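Local coordinates for protein hydroquinone dioxygenase large subunit (Pseudomonas sp., PDB 4ZXA) that forms the large subunit of a two-subunit, iron(II)-dependent hydroquinone 1,2-dioxygenase, which probably opens the aromatic ring of hydroquinone, at residues E[37-49]-E[57-69]. Residues are numbered along the deposited sequence; the frame is centred on the assembly and turned at random.
Sequences FELSRDEYFARIT and RSHLIPADIFLRA
Leu39 brings CD2 to the edge of the Phe66 ring, 4.2 Å from CZ, so a side chain of strand 37-41 touches the helix that begins at Ala63. Arg41 lays one face of its guanidinium over CB of Ala63, with NH2 3.6 Å from that methyl. A bend at chi3 (-79°) also turns NE and NH2 side-on to the carbonyl oxygen of Asp42, which lies in the guanidinium plane and takes a bond from each. Asp42 OD1 accepts from the backbone nitrogens of Tyr44 and Phe45, the first bond making an Asx turn and the two together an Asx motif, where the chain turns into strand 45-49. Tyr44 O accepts from Ala63 N at 2.8 Å, tying the turn to the first residue of the helix, while the Tyr44 hydroxyl is hydrogen-bonded to Glu249 of the second subunit. Phe45 meets Pro62 CA with its ring edge, and its CB packs on Leu60 CG. Ala46 is paired with Ile61 through both backbone bonds, and its CB sits over the face of Phe66, 3.6 Å from the centroid, a CH-pi contact. Fully extended from CG to NE, Arg47 passes Leu60, with its CB 3.5 Å from Leu60 CD1, and ends in a weak bond from NH2 to Ser58 OG. On the other sheet face, Ile48 CD1 approaches Phe66 CE2 at 4.1 Å. At Thr49, CG2 lies beside Ser58 OG, and the hairpin pairing runs on to Trp50 and Arg57. Strands 37-41, 45-52 and 55-62 thus form an antiparallel beta meander, with helix 63-75 following directly.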
loop_
_atom_site.group_PDB
_atom_site.type_symbol
_atom_site.label_atom_id
_atom_site.label_comp_id
_atom_site.label_asym_id
_atom_site.label_seq_id
_atom_site.Cartn_x
_atom_site.Cartn_y
_atom_site.Cartn_z
ATOM N N PHE E 37 -7.913 -5.924 -22.029
ATOM C CA PHE E 37 -6.986 -5.428 -21.010
ATOM C C PHE E 37 -5.562 -5.411 -21.540
ATOM O O PHE E 37 -5.145 -6.318 -22.246
ATOM C CB PHE E 37 -7.008 -6.306 -19.739
ATOM C CG PHE E 37 -8.231 -6.140 -18.894
ATOM C CD1 PHE E 37 -8.364 -5.060 -18.055
ATOM C CD2 PHE E 37 -9.244 -7.077 -18.927
ATOM C CE1 PHE E 37 -9.492 -4.905 -17.267
ATOM C CE2 PHE E 37 -10.368 -6.923 -18.148
ATOM C CZ PHE E 37 -10.488 -5.832 -17.317
ATOM N N GLU E 38 -4.801 -4.400 -21.161
ATOM C CA GLU E 38 -3.376 -4.408 -21.413
ATOM C C GLU E 38 -2.624 -4.371 -20.099
ATOM O O GLU E 38 -2.809 -3.459 -19.286
ATOM C CB GLU E 38 -2.963 -3.208 -22.254
ATOM C CG GLU E 38 -2.079 -3.581 -23.418
ATOM C CD GLU E 38 -0.868 -2.687 -23.551
ATOM O OE1 GLU E 38 -0.488 -2.028 -22.552
ATOM O OE2 GLU E 38 -0.295 -2.646 -24.664
ATOM N N LEU E 39 -1.773 -5.367 -19.899
ATOM C CA LEU E 39 -0.946 -5.430 -18.709
ATOM C C LEU E 39 0.545 -5.201 -19.017
ATOM O O LEU E 39 1.158 -5.970 -19.772
ATOM C CB LEU E 39 -1.150 -6.777 -18.013
ATOM C CG LEU E 39 -2.615 -7.035 -17.665
ATOM C CD1 LEU E 39 -3.302 -7.833 -18.753
ATOM C CD2 LEU E 39 -2.712 -7.751 -16.319
ATOM N N SER E 40 1.121 -4.152 -18.427
ATOM C CA SER E 40 2.552 -3.898 -18.557
ATOM C C SER E 40 3.130 -3.506 -17.213
ATOM O O SER E 40 2.390 -3.127 -16.311
ATOM C CB SER E 40 2.806 -2.769 -19.546
ATOM O OG SER E 40 2.394 -1.536 -18.993
ATOM N N ARG E 41 4.447 -3.574 -17.086
ATOM C CA ARG E 41 5.110 -3.146 -15.866
ATOM C C ARG E 41 6.384 -2.380 -16.183
ATOM O O ARG E 41 7.016 -2.606 -17.207
ATOM C CB ARG E 41 5.424 -4.346 -14.971
ATOM C CG ARG E 41 6.732 -5.037 -15.292
ATOM C CD ARG E 41 7.350 -5.657 -14.055
ATOM N NE ARG E 41 8.031 -4.670 -13.227
ATOM C CZ ARG E 41 8.718 -4.958 -12.128
ATOM N NH1 ARG E 41 8.822 -6.209 -11.717
ATOM N NH2 ARG E 41 9.303 -3.993 -11.441
ATOM N N ASP E 42 6.753 -1.467 -15.295
ATOM C CA ASP E 42 8.016 -0.763 -15.417
ATOM C C ASP E 42 8.874 -1.035 -14.189
ATOM O O ASP E 42 8.763 -2.086 -13.572
ATOM C CB ASP E 42 7.802 0.739 -15.618
ATOM C CG ASP E 42 6.975 1.360 -14.523
ATOM O OD1 ASP E 42 6.918 0.785 -13.425
ATOM O OD2 ASP E 42 6.384 2.428 -14.763
ATOM N N GLU E 43 9.730 -0.087 -13.840
ATOM C CA GLU E 43 10.660 -0.276 -12.739
ATOM C C GLU E 43 9.975 -0.278 -11.372
ATOM O O GLU E 43 10.499 -0.834 -10.413
ATOM C CB GLU E 43 11.761 0.783 -12.787
ATOM C CG GLU E 43 12.703 0.645 -13.972
ATOM C CD GLU E 43 12.219 1.381 -15.205
ATOM O OE1 GLU E 43 11.068 1.853 -15.206
ATOM O OE2 GLU E 43 12.989 1.487 -16.176
ATOM N N TYR E 44 8.806 0.342 -11.288
ATOM C CA TYR E 44 8.086 0.433 -10.018
ATOM C C TYR E 44 6.645 -0.100 -10.041
ATOM O O TYR E 44 6.147 -0.569 -9.018
ATOM C CB TYR E 44 8.047 1.884 -9.530
ATOM C CG TYR E 44 9.274 2.346 -8.774
ATOM C CD1 TYR E 44 10.057 3.391 -9.252
ATOM C CD2 TYR E 44 9.644 1.747 -7.584
ATOM C CE1 TYR E 44 11.162 3.824 -8.561
ATOM C CE2 TYR E 44 10.752 2.174 -6.884
ATOM C CZ TYR E 44 11.512 3.213 -7.375
ATOM O OH TYR E 44 12.627 3.639 -6.679
ATOM N N PHE E 45 5.965 -0.013 -11.182
ATOM C CA PHE E 45 4.535 -0.305 -11.208
ATOM C C PHE E 45 4.085 -1.316 -12.251
ATOM O O PHE E 45 4.559 -1.324 -13.387
ATOM C CB PHE E 45 3.726 0.976 -11.405
ATOM C CG PHE E 45 4.208 2.135 -10.583
ATOM C CD1 PHE E 45 3.999 2.167 -9.212
ATOM C CD2 PHE E 45 4.862 3.204 -11.182
ATOM C CE1 PHE E 45 4.444 3.233 -8.442
ATOM C CE2 PHE E 45 5.305 4.282 -10.419
ATOM C CZ PHE E 45 5.099 4.296 -9.047
ATOM N N ALA E 46 3.144 -2.163 -11.852
ATOM C CA ALA E 46 2.290 -2.836 -12.814
ATOM C C ALA E 46 1.262 -1.814 -13.283
ATOM O O ALA E 46 0.792 -0.977 -12.503
ATOM C CB ALA E 46 1.597 -4.030 -12.178
ATOM N N ARG E 47 0.914 -1.876 -14.559
ATOM C CA ARG E 47 -0.048 -0.949 -15.108
ATOM C C ARG E 47 -1.096 -1.687 -15.910
ATOM O O ARG E 47 -0.765 -2.496 -16.767
ATOM C CB ARG E 47 0.660 0.065 -15.989
ATOM C CG ARG E 47 -0.302 0.984 -16.728
ATOM C CD ARG E 47 0.456 1.877 -17.664
ATOM N NE ARG E 47 -0.417 2.831 -18.315
ATOM C CZ ARG E 47 -0.166 3.356 -19.509
ATOM N NH1 ARG E 47 0.932 2.995 -20.163
ATOM N NH2 ARG E 47 -1.013 4.226 -20.049
ATOM N N ILE E 48 -2.362 -1.394 -15.634
ATOM C CA ILE E 48 -3.471 -2.054 -16.303
ATOM C C ILE E 48 -4.259 -1.023 -17.061
ATOM O O ILE E 48 -4.645 -0.018 -16.486
ATOM C CB ILE E 48 -4.432 -2.713 -15.289
ATOM C CG1 ILE E 48 -3.656 -3.619 -14.339
ATOM C CG2 ILE E 48 -5.534 -3.507 -16.011
ATOM C CD1 ILE E 48 -2.947 -4.716 -15.079
ATOM N N THR E 49 -4.511 -1.270 -18.344
ATOM C CA THR E 49 -5.391 -0.396 -19.109
ATOM C C THR E 49 -6.633 -1.144 -19.574
ATOM O O THR E 49 -6.630 -2.370 -19.662
ATOM C CB THR E 49 -4.686 0.248 -20.330
ATOM O OG1 THR E 49 -4.308 -0.764 -21.270
ATOM C CG2 THR E 49 -3.460 1.027 -19.898
ATOM N N ARG E 57 -8.570 3.650 -20.090
ATOM C CA ARG E 57 -8.363 3.993 -18.691
ATOM C C ARG E 57 -7.123 3.266 -18.149
ATOM O O ARG E 57 -6.787 2.173 -18.598
ATOM C CB ARG E 57 -9.600 3.642 -17.859
ATOM C CG ARG E 57 -10.937 3.914 -18.533
ATOM C CD ARG E 57 -10.981 5.266 -19.249
ATOM N NE ARG E 57 -11.366 6.383 -18.394
ATOM C CZ ARG E 57 -12.381 7.210 -18.649
ATOM N NH1 ARG E 57 -13.131 7.054 -19.731
ATOM N NH2 ARG E 57 -12.645 8.208 -17.820
ATOM N N SER E 58 -6.445 3.868 -17.180
ATOM C CA SER E 58 -5.256 3.238 -16.617
ATOM C C SER E 58 -5.264 3.194 -15.103
ATOM O O SER E 58 -5.986 3.943 -14.441
ATOM C CB SER E 58 -3.988 3.949 -17.088
ATOM O OG SER E 58 -3.995 4.071 -18.491
ATOM N N HIS E 59 -4.427 2.320 -14.563
ATOM C CA HIS E 59 -4.271 2.218 -13.128
ATOM C C HIS E 59 -2.921 1.594 -12.750
ATOM O O HIS E 59 -2.489 0.597 -13.333
ATOM C CB HIS E 59 -5.440 1.438 -12.538
ATOM C CG HIS E 59 -5.349 1.255 -11.060
ATOM N ND1 HIS E 59 -5.577 2.280 -10.171
ATOM C CD2 HIS E 59 -5.049 0.166 -10.313
ATOM C CE1 HIS E 59 -5.432 1.833 -8.940
ATOM N NE2 HIS E 59 -5.114 0.552 -8.996
ATOM N N LEU E 60 -2.247 2.201 -11.784
ATOM C CA LEU E 60 -0.948 1.712 -11.361
ATOM C C LEU E 60 -1.054 0.945 -10.049
ATOM O O LEU E 60 -1.795 1.329 -9.143
ATOM C CB LEU E 60 0.041 2.868 -11.193
ATOM C CG LEU E 60 0.898 3.379 -12.357
ATOM C CD1 LEU E 60 0.555 2.716 -13.689
ATOM C CD2 LEU E 60 0.793 4.894 -12.444
ATOM N N ILE E 61 -0.303 -0.146 -9.965
ATOM C CA ILE E 61 -0.127 -0.870 -8.725
ATOM C C ILE E 61 1.362 -1.174 -8.555
ATOM O O ILE E 61 1.991 -1.705 -9.468
ATOM C CB ILE E 61 -0.935 -2.179 -8.726
ATOM C CG1 ILE E 61 -2.409 -1.888 -9.007
ATOM C CG2 ILE E 61 -0.762 -2.917 -7.421
ATOM C CD1 ILE E 61 -3.238 -3.137 -9.238
ATOM N N PRO E 62 1.931 -0.823 -7.393
ATOM C CA PRO E 62 3.339 -1.129 -7.080
ATOM C C PRO E 62 3.641 -2.601 -7.384
ATOM O O PRO E 62 2.850 -3.467 -7.009
ATOM C CB PRO E 62 3.425 -0.892 -5.572
ATOM C CG PRO E 62 2.327 0.113 -5.295
ATOM C CD PRO E 62 1.213 -0.233 -6.251
ATOM N N ALA E 63 4.773 -2.863 -8.036
ATOM C CA ALA E 63 5.064 -4.166 -8.623
ATOM C C ALA E 63 5.110 -5.294 -7.610
ATOM O O ALA E 63 4.710 -6.422 -7.916
ATOM C CB ALA E 63 6.374 -4.112 -9.414
ATOM N N ASP E 64 5.618 -5.015 -6.414
ATOM C CA ASP E 64 5.632 -6.062 -5.402
ATOM C C ASP E 64 4.207 -6.414 -4.958
ATOM O O ASP E 64 3.851 -7.582 -4.914
ATOM C CB ASP E 64 6.548 -5.735 -4.215
ATOM C CG ASP E 64 6.188 -4.429 -3.526
ATOM O OD1 ASP E 64 5.403 -3.635 -4.094
ATOM O OD2 ASP E 64 6.716 -4.193 -2.407
ATOM N N ILE E 65 3.390 -5.407 -4.667
ATOM C CA ILE E 65 1.991 -5.635 -4.308
ATOM C C ILE E 65 1.277 -6.439 -5.397
ATOM O O ILE E 65 0.608 -7.447 -5.106
ATOM C CB ILE E 65 1.270 -4.297 -3.992
ATOM C CG1 ILE E 65 1.907 -3.666 -2.749
ATOM C CG2 ILE E 65 -0.211 -4.490 -3.786
ATOM C CD1 ILE E 65 1.292 -2.357 -2.348
ATOM N N PHE E 66 1.465 -6.016 -6.647
ATOM C CA PHE E 66 0.853 -6.687 -7.788
ATOM C C PHE E 66 1.257 -8.145 -7.899
ATOM O O PHE E 66 0.401 -9.012 -8.074
ATOM C CB PHE E 66 1.204 -5.990 -9.098
ATOM C CG PHE E 66 0.460 -6.529 -10.279
ATOM C CD1 PHE E 66 0.999 -7.544 -11.053
ATOM C CD2 PHE E 66 -0.785 -6.021 -10.616
ATOM C CE1 PHE E 66 0.306 -8.052 -12.157
ATOM C CE2 PHE E 66 -1.489 -6.517 -11.723
ATOM C CZ PHE E 66 -0.940 -7.529 -12.493
ATOM N N LEU E 67 2.557 -8.412 -7.818
ATOM C CA LEU E 67 3.055 -9.782 -7.947
ATOM C C LEU E 67 2.593 -10.702 -6.821
ATOM O O LEU E 67 2.214 -11.842 -7.086
ATOM C CB LEU E 67 4.579 -9.821 -8.068
ATOM C CG LEU E 67 5.069 -9.202 -9.376
ATOM C CD1 LEU E 67 6.553 -8.934 -9.298
ATOM C CD2 LEU E 67 4.712 -10.110 -10.564
ATOM N N ARG E 68 2.612 -10.229 -5.576
ATOM C CA ARG E 68 2.143 -11.072 -4.478
ATOM C C ARG E 68 0.680 -11.447 -4.722
ATOM O O ARG E 68 0.272 -12.605 -4.514
ATOM C CB ARG E 68 2.284 -10.370 -3.125
ATOM C CG ARG E 68 3.700 -9.972 -2.757
ATOM C CD ARG E 68 3.796 -9.537 -1.293
ATOM N NE ARG E 68 5.045 -8.824 -1.034
ATOM C CZ ARG E 68 5.149 -7.502 -0.933
ATOM N NH1 ARG E 68 4.070 -6.728 -1.045
ATOM N NH2 ARG E 68 6.337 -6.958 -0.710
ATOM N N ALA E 69 -0.102 -10.476 -5.188
ATOM C CA ALA E 69 -1.532 -10.701 -5.411
ATOM C C ALA E 69 -1.768 -11.719 -6.508
ATOM O O ALA E 69 -2.539 -12.652 -6.328
ATOM C CB ALA E 69 -2.243 -9.403 -5.743
#